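Local coordinates for protein ketosynthase (PDB 6KXD) that probably serves as the chain length factor that pairs with a ketosynthase in the highly reducing type II polyketide synthase of ishigamide biosynthesis, at residues A273-A276 with L277-G281; A184-Y187 with A188-M192; L132-S135 with Y136-R140. One frame throughout, in Å; residues are numbered along the deposited sequence.

Contact 1 of 3, residues A273-A276 with L277-G281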
ATOM      1  N   ALA B 273     -22.784   4.518   0.578  1.00 36.84           N
ATOM      2  CA  ALA B 273     -23.617   3.590   1.350  1.00 39.69           C
ATOM      3  C   ALA B 273     -24.734   3.057   0.448  1.00 40.38           C
ATOM      4  O   ALA B 273     -24.995   1.872   0.388  1.00 39.17           O
ATOM      5  CB  ALA B 273     -24.162   4.259   2.568  1.00 40.53           C
ATOM      6  N   ARG B 274     -25.344   3.946  -0.328  1.00 40.54           N
ATOM      7  CA  ARG B 274     -26.482   3.489  -1.167  1.00 46.27           C
ATOM      8  C   ARG B 274     -26.004   2.495  -2.216  1.00 41.78           C
ATOM      9  O   ARG B 274     -26.664   1.463  -2.452  1.00 43.17           O
ATOM     10  CB  ARG B 274     -27.177   4.670  -1.844  1.00 46.52           C
ATOM     11  CG  ARG B 274     -28.051   5.417  -0.864  1.00 49.97           C
ATOM     12  CD  ARG B 274     -29.010   6.375  -1.544  1.00 51.38           C
ATOM     13  NE  ARG B 274     -29.631   7.185  -0.510  1.00 55.56           N
ATOM     14  CZ  ARG B 274     -30.559   6.773   0.357  1.00 69.38           C
ATOM     15  NH1 ARG B 274     -31.191   5.618   0.206  1.00 66.43           N
ATOM     16  NH2 ARG B 274     -30.853   7.544   1.386  1.00 77.81           N
ATOM     17  N   ARG B 275     -24.816   2.753  -2.792  1.00 44.91           N
ATOM     18  CA  ARG B 275     -24.220   1.851  -3.717  1.00 47.17           C
ATOM     19  C   ARG B 275     -23.897   0.529  -3.007  1.00 44.52           C
ATOM     20  O   ARG B 275     -24.182  -0.503  -3.555  1.00 44.22           O
ATOM     21  CB  ARG B 275     -22.954   2.415  -4.371  1.00 48.31           C
ATOM     22  CG  ARG B 275     -22.458   1.620  -5.574  1.00 59.72           C
ATOM     23  CD  ARG B 275     -21.363   2.358  -6.353  1.00 76.41           C
ATOM     24  NE  ARG B 275     -21.659   2.517  -7.783  1.00 87.13           N
ATOM     25  CZ  ARG B 275     -22.338   3.540  -8.328  1.00 89.46           C
ATOM     26  NH1 ARG B 275     -22.815   4.518  -7.574  1.00 83.12           N
ATOM     27  NH2 ARG B 275     -22.546   3.582  -9.634  1.00 87.37           N
ATOM     28  N   ALA B 276     -23.309   0.586  -1.810  1.00 40.54           N
ATOM     29  CA  ALA B 276     -22.951  -0.634  -1.090  1.00 41.21           C
ATOM     30  C   ALA B 276     -24.215  -1.465  -0.797  1.00 42.58           C
ATOM     31  O   ALA B 276     -24.254  -2.705  -0.923  1.00 41.82           O
ATOM     32  CB  ALA B 276     -22.194  -0.300   0.160  1.00 43.56           C
ATOM     33  N   LEU B 277     -25.276  -0.787  -0.403  1.00 40.03           N
ATOM     34  CA  LEU B 277     -26.515  -1.499  -0.090  1.00 41.93           C
ATOM     35  C   LEU B 277     -27.124  -2.111  -1.357  1.00 44.09           C
ATOM     36  O   LEU B 277     -27.495  -3.309  -1.371  1.00 45.63           O
ATOM     37  CB  LEU B 277     -27.457  -0.529   0.603  1.00 41.13           C
ATOM     38  CG  LEU B 277     -27.103  -0.168   2.044  1.00 40.82           C
ATOM     39  CD1 LEU B 277     -27.898   1.050   2.475  1.00 41.70           C
ATOM     40  CD2 LEU B 277     -27.356  -1.316   3.015  1.00 39.85           C
ATOM     41  N   ARG B 278     -27.194  -1.328  -2.430  1.00 42.91           N
ATOM     42  CA  ARG B 278     -27.664  -1.856  -3.725  1.00 49.15           C
ATOM     43  C   ARG B 278     -26.861  -3.112  -4.089  1.00 51.63           C
ATOM     44  O   ARG B 278     -27.431  -4.201  -4.352  1.00 48.79           O
ATOM     45  CB  ARG B 278     -27.582  -0.766  -4.800  1.00 56.59           C
ATOM     46  CG  ARG B 278     -27.801  -1.272  -6.221  1.00 67.83           C
ATOM     47  CD  ARG B 278     -28.186  -0.187  -7.214  1.00 73.97           C
ATOM     48  NE  ARG B 278     -27.549   1.100  -6.935  1.00 76.19           N
ATOM     49  CZ  ARG B 278     -26.447   1.558  -7.529  1.00 80.77           C
ATOM     50  NH1 ARG B 278     -25.793   0.808  -8.404  1.00 80.76           N
ATOM     51  NH2 ARG B 278     -26.006   2.772  -7.243  1.00 74.30           N
ATOM     52  N   ARG B 279     -25.534  -3.007  -4.056  1.00 46.57           N
ATOM     53  CA  ARG B 279     -24.670  -4.106  -4.515  1.00 45.63           C
ATOM     54  C   ARG B 279     -24.798  -5.336  -3.612  1.00 45.63           C
ATOM     55  O   ARG B 279     -24.623  -6.448  -4.048  1.00 47.97           O
ATOM     56  CB  ARG B 279     -23.226  -3.627  -4.666  1.00 52.00           C
ATOM     57  CG  ARG B 279     -23.024  -2.719  -5.877  1.00 63.75           C
ATOM     58  CD  ARG B 279     -21.619  -2.763  -6.451  1.00 74.36           C
ATOM     59  NE  ARG B 279     -21.494  -3.546  -7.678  1.00 88.97           N
ATOM     60  CZ  ARG B 279     -20.338  -3.994  -8.176  1.00 93.13           C
ATOM     61  NH1 ARG B 279     -19.224  -3.883  -7.475  1.00 84.09           N
ATOM     62  NH2 ARG B 279     -20.296  -4.545  -9.378  1.00 93.03           N
ATOM     63  N   ALA B 280     -25.092  -5.127  -2.337  1.00 46.11           N
ATOM     64  CA  ALA B 280     -25.354  -6.195  -1.419  1.00 46.61           C
ATOM     65  C   ALA B 280     -26.745  -6.809  -1.660  1.00 49.98           C
ATOM     66  O   ALA B 280     -27.048  -7.877  -1.112  1.00 50.33           O
ATOM     67  CB  ALA B 280     -25.243  -5.657  -0.021  1.00 43.35           C
ATOM     68  N   GLY B 281     -27.598  -6.102  -2.399  1.00 46.18           N
ATOM     69  CA  GLY B 281     -28.990  -6.502  -2.661  1.00 47.53           C
ATOM     70  C   GLY B 281     -29.861  -6.344  -1.430  1.00 54.46           C
ATOM     71  O   GLY B 281     -30.788  -7.125  -1.200  1.00 48.65           O
TER

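Contact 2 of 3, residues A184-Y187 with A188-M192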
ATOM      1  N   ALA B 184      -8.444  -2.756   2.540  1.00 34.37           N
ATOM      2  CA  ALA B 184      -7.769  -4.025   2.710  1.00 35.69           C
ATOM      3  C   ALA B 184      -8.778  -5.150   2.450  1.00 35.78           C
ATOM      4  O   ALA B 184      -8.471  -6.136   1.830  1.00 37.86           O
ATOM      5  CB  ALA B 184      -7.207  -4.157   4.071  1.00 38.47           C
ATOM      6  N   LEU B 185      -9.976  -4.986   3.025  1.00 36.49           N
ATOM      7  CA  LEU B 185     -10.986  -6.009   2.940  1.00 34.58           C
ATOM      8  C   LEU B 185     -11.353  -6.208   1.475  1.00 35.24           C
ATOM      9  O   LEU B 185     -11.534  -7.331   1.001  1.00 37.76           O
ATOM     10  CB  LEU B 185     -12.195  -5.588   3.762  1.00 35.74           C
ATOM     11  CG  LEU B 185     -13.357  -6.557   3.728  1.00 39.31           C
ATOM     12  CD1 LEU B 185     -12.922  -7.949   4.143  1.00 40.63           C
ATOM     13  CD2 LEU B 185     -14.440  -6.056   4.646  1.00 39.09           C
ATOM     14  N   ASN B 186     -11.490  -5.101   0.741  1.00 37.91           N
ATOM     15  CA  ASN B 186     -11.899  -5.195  -0.635  1.00 38.21           C
ATOM     16  C   ASN B 186     -10.782  -5.813  -1.484  1.00 38.77           C
ATOM     17  O   ASN B 186     -11.002  -6.615  -2.425  1.00 38.30           O
ATOM     18  CB  ASN B 186     -12.269  -3.835  -1.204  1.00 38.47           C
ATOM     19  CG  ASN B 186     -13.211  -4.004  -2.370  1.00 40.34           C
ATOM     20  OD1 ASN B 186     -14.145  -4.804  -2.276  1.00 39.96           O
ATOM     21  ND2 ASN B 186     -12.990  -3.219  -3.392  1.00 44.55           N
ATOM     22  N   TYR B 187      -9.542  -5.452  -1.144  1.00 37.10           N
ATOM     23  CA  TYR B 187      -8.410  -6.005  -1.792  1.00 37.37           C
ATOM     24  C   TYR B 187      -8.413  -7.537  -1.635  1.00 35.85           C
ATOM     25  O   TYR B 187      -8.278  -8.292  -2.621  1.00 39.05           O
ATOM     26  CB  TYR B 187      -7.164  -5.321  -1.210  1.00 38.12           C
ATOM     27  CG  TYR B 187      -5.863  -5.824  -1.767  1.00 37.38           C
ATOM     28  CD1 TYR B 187      -5.291  -5.248  -2.883  1.00 35.10           C
ATOM     29  CD2 TYR B 187      -5.211  -6.881  -1.186  1.00 37.20           C
ATOM     30  CE1 TYR B 187      -4.081  -5.682  -3.378  1.00 37.17           C
ATOM     31  CE2 TYR B 187      -4.016  -7.347  -1.695  1.00 34.55           C
ATOM     32  CZ  TYR B 187      -3.459  -6.773  -2.817  1.00 33.86           C
ATOM     33  OH  TYR B 187      -2.246  -7.212  -3.324  1.00 36.09           O
ATOM     34  N   ALA B 188      -8.541  -7.981  -0.406  1.00 36.52           N
ATOM     35  CA  ALA B 188      -8.576  -9.446  -0.088  1.00 34.56           C
ATOM     36  C   ALA B 188      -9.712 -10.115  -0.871  1.00 38.42           C
ATOM     37  O   ALA B 188      -9.519 -11.166  -1.485  1.00 42.54           O
ATOM     38  CB  ALA B 188      -8.768  -9.620   1.365  1.00 32.67           C
ATOM     39  N   ARG B 189     -10.884  -9.497  -0.828  1.00 40.36           N
ATOM     40  CA  ARG B 189     -12.055  -9.996  -1.479  1.00 42.91           C
ATOM     41  C   ARG B 189     -11.744 -10.206  -2.956  1.00 45.87           C
ATOM     42  O   ARG B 189     -12.054 -11.249  -3.507  1.00 44.31           O
ATOM     43  CB  ARG B 189     -13.248  -9.048  -1.291  1.00 41.55           C
ATOM     44  CG  ARG B 189     -14.456  -9.468  -2.111  1.00 47.02           C
ATOM     45  CD  ARG B 189     -15.602  -8.511  -1.866  1.00 49.24           C
ATOM     46  NE  ARG B 189     -15.423  -7.268  -2.620  1.00 49.43           N
ATOM     47  CZ  ARG B 189     -15.600  -7.150  -3.929  1.00 51.77           C
ATOM     48  NH1 ARG B 189     -16.135  -8.151  -4.612  1.00 52.32           N
ATOM     49  NH2 ARG B 189     -15.237  -6.041  -4.559  1.00 48.54           N
ATOM     50  N   ARG B 190     -11.149  -9.200  -3.601  1.00 43.23           N
ATOM     51  CA  ARG B 190     -10.851  -9.290  -5.014  1.00 42.79           C
ATOM     52  C   ARG B 190      -9.802 -10.358  -5.312  1.00 39.21           C
ATOM     53  O   ARG B 190     -10.004 -11.195  -6.166  1.00 44.10           O
ATOM     54  CB  ARG B 190     -10.357  -7.954  -5.529  1.00 41.11           C
ATOM     55  CG  ARG B 190     -11.476  -6.947  -5.605  1.00 43.81           C
ATOM     56  CD  ARG B 190     -11.448  -6.275  -6.920  1.00 48.92           C
ATOM     57  NE  ARG B 190     -12.626  -5.441  -7.021  1.00 47.59           N
ATOM     58  CZ  ARG B 190     -12.650  -4.126  -6.878  1.00 42.10           C
ATOM     59  NH1 ARG B 190     -11.538  -3.431  -6.640  1.00 44.59           N
ATOM     60  NH2 ARG B 190     -13.829  -3.527  -6.977  1.00 42.10           N
ATOM     61  N   LEU B 191      -8.691 -10.358  -4.572  1.00 40.23           N
ATOM     62  CA  LEU B 191      -7.641 -11.359  -4.806  1.00 40.31           C
ATOM     63  C   LEU B 191      -8.156 -12.776  -4.568  1.00 43.49           C
ATOM     64  O   LEU B 191      -7.771 -13.689  -5.325  1.00 43.17           O
ATOM     65  CB  LEU B 191      -6.389 -11.066  -3.976  1.00 39.33           C
ATOM     66  CG  LEU B 191      -5.374 -10.228  -4.757  1.00 38.19           C
ATOM     67  CD1 LEU B 191      -5.895  -8.816  -5.043  1.00 39.43           C
ATOM     68  CD2 LEU B 191      -4.034 -10.164  -4.042  1.00 43.25           C
ATOM     69  N   MET B 192      -8.969 -12.972  -3.532  1.00 39.37           N
ATOM     70  CA  MET B 192      -9.515 -14.291  -3.273  1.00 43.31           C
ATOM     71  C   MET B 192     -10.451 -14.673  -4.419  1.00 48.61           C
ATOM     72  O   MET B 192     -10.406 -15.814  -4.868  1.00 46.53           O
ATOM     73  CB  MET B 192     -10.300 -14.312  -1.976  1.00 47.20           C
ATOM     74  CG  MET B 192      -9.428 -14.167  -0.784  1.00 48.47           C
ATOM     75  SD  MET B 192     -10.458 -14.088   0.677  1.00 53.84           S
ATOM     76  CE  MET B 192     -10.957 -15.797   0.772  1.00 50.87           C
TER
HETATM   77  O   HOH W   1     -15.663  -2.760  -4.418  1.00 49.31           O

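Contact 3 of 3, residues L132-S135 with Y136-R140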
ATOM      1  N   LEU B 132      14.683  10.272  11.546  1.00 45.57           N
ATOM      2  CA  LEU B 132      15.038  11.591  11.006  1.00 47.07           C
ATOM      3  C   LEU B 132      15.604  12.493  12.104  1.00 43.64           C
ATOM      4  O   LEU B 132      16.549  13.270  11.823  1.00 48.97           O
ATOM      5  CB  LEU B 132      13.820  12.198  10.316  1.00 44.61           C
ATOM      6  CG  LEU B 132      13.488  11.556   8.974  1.00 42.36           C
ATOM      7  CD1 LEU B 132      12.139  12.033   8.484  1.00 42.36           C
ATOM      8  CD2 LEU B 132      14.542  11.850   7.930  1.00 43.99           C
ATOM      9  N   ARG B 133      15.073  12.414  13.317  1.00 45.97           N
ATOM     10  CA  ARG B 133      15.625  13.235  14.414  1.00 49.47           C
ATOM     11  C   ARG B 133      17.115  12.872  14.545  1.00 57.20           C
ATOM     12  O   ARG B 133      17.956  13.755  14.603  1.00 50.63           O
ATOM     13  CB  ARG B 133      14.802  13.096  15.697  1.00 57.23           C
ATOM     14  CG  ARG B 133      13.478  13.852  15.644  1.00 65.49           C
ATOM     15  CD  ARG B 133      12.579  13.650  16.854  1.00 70.28           C
ATOM     16  NE  ARG B 133      13.140  14.230  18.068  1.00 74.02           N
ATOM     17  CZ  ARG B 133      13.088  15.522  18.404  1.00 78.83           C
ATOM     18  NH1 ARG B 133      12.529  16.414  17.606  1.00 72.51           N
ATOM     19  NH2 ARG B 133      13.593  15.922  19.554  1.00 80.38           N
ATOM     20  N   GLN B 134      17.449  11.576  14.482  1.00 46.13           N
ATOM     21  CA  GLN B 134      18.825  11.149  14.617  1.00 48.61           C
ATOM     22  C   GLN B 134      19.658  11.704  13.458  1.00 52.18           C
ATOM     23  O   GLN B 134      20.763  12.225  13.660  1.00 51.56           O
ATOM     24  CB  GLN B 134      18.912   9.623  14.714  1.00 45.89           C
ATOM     25  CG  GLN B 134      18.426   9.061  16.039  1.00 53.47           C
ATOM     26  CD  GLN B 134      18.066   7.600  15.907  1.00 57.74           C
ATOM     27  OE1 GLN B 134      18.263   6.978  14.861  1.00 51.97           O
ATOM     28  NE2 GLN B 134      17.478   7.049  16.955  1.00 70.16           N
ATOM     29  N   SER B 135      19.115  11.618  12.248  1.00 45.45           N
ATOM     30  CA  SER B 135      19.728  12.093  11.081  1.00 47.10           C
ATOM     31  C   SER B 135      20.104  13.570  11.235  1.00 49.30           C
ATOM     32  O   SER B 135      21.114  13.978  10.741  1.00 47.52           O
ATOM     33  CB  SER B 135      18.809  11.937   9.919  1.00 49.82           C
ATOM     34  OG  SER B 135      19.390  12.469   8.754  1.00 52.01           O
ATOM     35  N   TYR B 136      19.234  14.349  11.868  1.00 47.19           N
ATOM     36  CA  TYR B 136      19.437  15.801  11.952  1.00 57.76           C
ATOM     37  C   TYR B 136      20.423  16.158  13.072  1.00 57.69           C
ATOM     38  O   TYR B 136      21.146  17.136  12.940  1.00 68.87           O
ATOM     39  CB  TYR B 136      18.114  16.547  12.141  1.00 53.31           C
ATOM     40  CG  TYR B 136      17.358  16.746  10.851  1.00 55.26           C
ATOM     41  CD1 TYR B 136      17.890  17.514   9.825  1.00 58.96           C
ATOM     42  CD2 TYR B 136      16.122  16.150  10.636  1.00 54.40           C
ATOM     43  CE1 TYR B 136      17.219  17.698   8.623  1.00 61.08           C
ATOM     44  CE2 TYR B 136      15.451  16.308   9.438  1.00 51.78           C
ATOM     45  CZ  TYR B 136      15.988  17.089   8.431  1.00 62.48           C
ATOM     46  OH  TYR B 136      15.308  17.262   7.258  1.00 54.37           O
ATOM     47  N   THR B 137      20.413  15.397  14.165  1.00 52.38           N
ATOM     48  CA  THR B 137      21.019  15.823  15.443  1.00 56.11           C
ATOM     49  C   THR B 137      22.294  15.031  15.798  1.00 60.39           C
ATOM     50  O   THR B 137      23.015  15.426  16.693  1.00 65.21           O
ATOM     51  CB  THR B 137      20.012  15.688  16.589  1.00 59.31           C
ATOM     52  OG1 THR B 137      19.675  14.305  16.714  1.00 56.73           O
ATOM     53  CG2 THR B 137      18.776  16.539  16.385  1.00 55.66           C
ATOM     54  N   ASN B 138      22.563  13.925  15.102  1.00 55.41           N
ATOM     55  CA  ASN B 138      23.729  13.089  15.377  1.00 60.20           C
ATOM     56  C   ASN B 138      24.925  13.619  14.576  1.00 60.88           C
ATOM     57  O   ASN B 138      24.827  14.645  13.937  1.00 52.94           O
ATOM     58  CB  ASN B 138      23.442  11.610  15.112  1.00 60.07           C
ATOM     59  CG  ASN B 138      22.717  10.952  16.265  1.00 58.95           C
ATOM     60  OD1 ASN B 138      22.566  11.569  17.318  1.00 56.61           O
ATOM     61  ND2 ASN B 138      22.252   9.723  16.058  1.00 53.04           N
ATOM     62  N   ALA B 139      26.052  12.906  14.642  1.00 62.11           N
ATOM     63  CA  ALA B 139      27.337  13.410  14.184  1.00 64.82           C
ATOM     64  C   ALA B 139      27.310  13.598  12.673  1.00 61.48           C
ATOM     65  O   ALA B 139      27.808  14.600  12.158  1.00 64.28           O
ATOM     66  CB  ALA B 139      28.449  12.465  14.580  1.00 62.00           C
ATOM     67  N   ARG B 140      26.803  12.572  11.988  1.00 57.57           N
ATOM     68  CA  ARG B 140      26.607  12.609  10.588  1.00 55.67           C
ATOM     69  C   ARG B 140      25.147  12.240  10.319  1.00 52.02           C
ATOM     70  O   ARG B 140      24.480  11.685  11.195  1.00 52.19           O
ATOM     71  CB  ARG B 140      27.680  11.748   9.929  1.00 56.74           C
ATOM     72  CG  ARG B 140      29.060  12.391  10.048  1.00 60.77           C
ATOM     73  CD  ARG B 140      30.159  11.688   9.295  1.00 61.26           C
ATOM     74  NE  ARG B 140      30.001  11.715   7.849  1.00 62.30           N
ATOM     75  CZ  ARG B 140      30.474  10.775   7.042  1.00 60.32           C
ATOM     76  NH1 ARG B 140      31.073   9.709   7.546  1.00 66.97           N
ATOM     77  NH2 ARG B 140      30.345  10.891   5.735  1.00 62.35           N
TER

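Contact 1 of 3, residues A273-A276 with L277-G281
Arg275 and Arg278, one helical turn apart, run side by side in the same direction, and their guanidinium groups meet with the planes nearly perpendicular, 79° apart. The end of Arg278 comes over one face of the Arg275 group: NH2 of Arg278 lies 3.6 Å above the Arg275 guanidinium plane, toward its rim, and 3.7 Å from NH1 of Arg275. Two like charges so close would be expected to cost some energy, and water at this partly exposed surface probably screens it. Both chains start with CG anti to the backbone N and bend at chi3, which lays the Arg278 guanidinium alongside the Arg275 stem, CA of Arg275 over one of its faces. Arg279 sets off differently, its CG beside its own backbone N and 3.4 Å from O of Arg275; its guanidinium leads away to a long, weak ion pair with Glu256.

These residues form the last two turns of helix 265-280, which packs on strands 250-259 and 365-373 and on helix 298-310. Its buried side carries small or apolar residues. Ala276, with only a methyl, lets the helix sit close to Val368 and Val370, and its carbonyl takes a bond from Ser254 as well as from Ala280 N, 2.9 Å from Ala276 O. Leu277 folds back over the preceding turn, its CG 3.4 Å from O of Ala273, while its branched end packs against Leu310 and Val370. Arginines suit the outer side, where long aliphatic stems cover the helix and charges reach solvent; Arg275 and Arg279 also pack against the neighbouring ketosynthase subunit. The helix stops in a Schellman motif: Gly281 has positive phi (72°), a conformation glycine adopts easily, and its N lies 2.7 Å from O of Arg278.

Contact 2 of 3, residues A184-Y187 with A188-M192
Arg189 reaches back along its helix to grip the side-chain oxygen of Asn186 with two nitrogens. Its CB rests on the preceding turn, 3.3 Å from O of Leu185. The chain extends to CD, which passes 4.0 Å from OD1 of Asn186, and a bend at chi3 (78°) turns the guanidinium side-on to the amide. NE and NH2 of Arg189 each donate to OD1 of Asn186 at 2.8 Å, both bonds bent to 142° because two donors converge on a single oxygen. The oxygen lies in the guanidinium plane, and both donors approach it from one face of the amide. At the tip, NH2 also forms a salt bridge with Glu188 of the neighbouring ketosynthase subunit and a weak bond to a water that also accepts from Asn186 ND2.

Asparagine suits this place because its amide both accepts and donates: ND2 bonds to Glu162 of the neighbouring subunit and lies 3.4 Å above one face of the Arg190 guanidinium, which pairs with Glu162 and Glu188 of that subunit. Round the helix, the Tyr187 ring carries CD1 of Leu191 over its centre, a CH-pi contact of 3.9 Å from CD1 to the Tyr187 ring centroid, and the phenol bonds to Thr172. Ala188 is small enough for the helix to lie close on Val117 and Val202.

With two carboxylates of the other subunit facing two arginines, the charges probably balance, and Asn186, accepting at its oxygen and donating at its nitrogen, probably fixes the rotation of the Arg189 guanidinium, favouring its pairing with Glu188 of that subunit.

Contact 3 of 3, residues L132-S135 with Y136-R140
Thr137 folds its hydroxyl back onto the carbonyl of Arg133, OG1 2.8 Å from O of Arg133, and the same oxygen also accepts from Thr137 N at 3.0 Å. The hydroxyl comes from above the carbonyl plane, placed there by a chi1 of 63° that sets OG1 between N and the carbonyl carbon. Threonine suits the place because its short hydroxyl can return to the carbonyl one turn earlier, as often in helices.

The packed side belongs to Leu132, Ser135 and Tyr136. CD2 of Tyr136 lies 3.1 Å from O of Leu132, and the ring makes a cation-pi contact with Arg202 of the neighbouring ketosynthase subunit, to which Ser135 OG is also bonded. With an alanine here in place of Tyr136, Arg202 of that subunit would probably lose its aromatic partner, and a gap would open over the Leu132 carbonyl.

The solvent side is looser. Asn138 runs alongside Gln134 with the amide planes almost parallel, ND2 of Asn138 only brushing CB of Gln134 at 3.6 Å; these amides bond instead to Tyr143 and Asp145 respectively. Main i-4 bonds with weak i-3 ones added, then Asn138 leaving helical geometry, mark the C-terminal end of helix 125-137.

In the fold
Contacts 1 and 2 are near neighbours, their centres about 17 Å apart and their nearest atoms about 5 Å, without touching. Helix 180-193 lies between strands of the thiolase-like core, and helix 265-280 covers strand 250-259 from its other side. Contact 3 is remote: its centre is about 40 Å from that of contact 2 and about 51 Å from that of contact 1, which lies on the opposite side of the chain's centre. All three nevertheless meet the neighbouring ketosynthase subunit, and Glu188 of that subunit touches both Arg189 and Arg279. In catalytic ketosynthases the helix corresponding to 180-193 follows the nucleophilic cysteine, which this chain lacks there, consistent with a chain length factor.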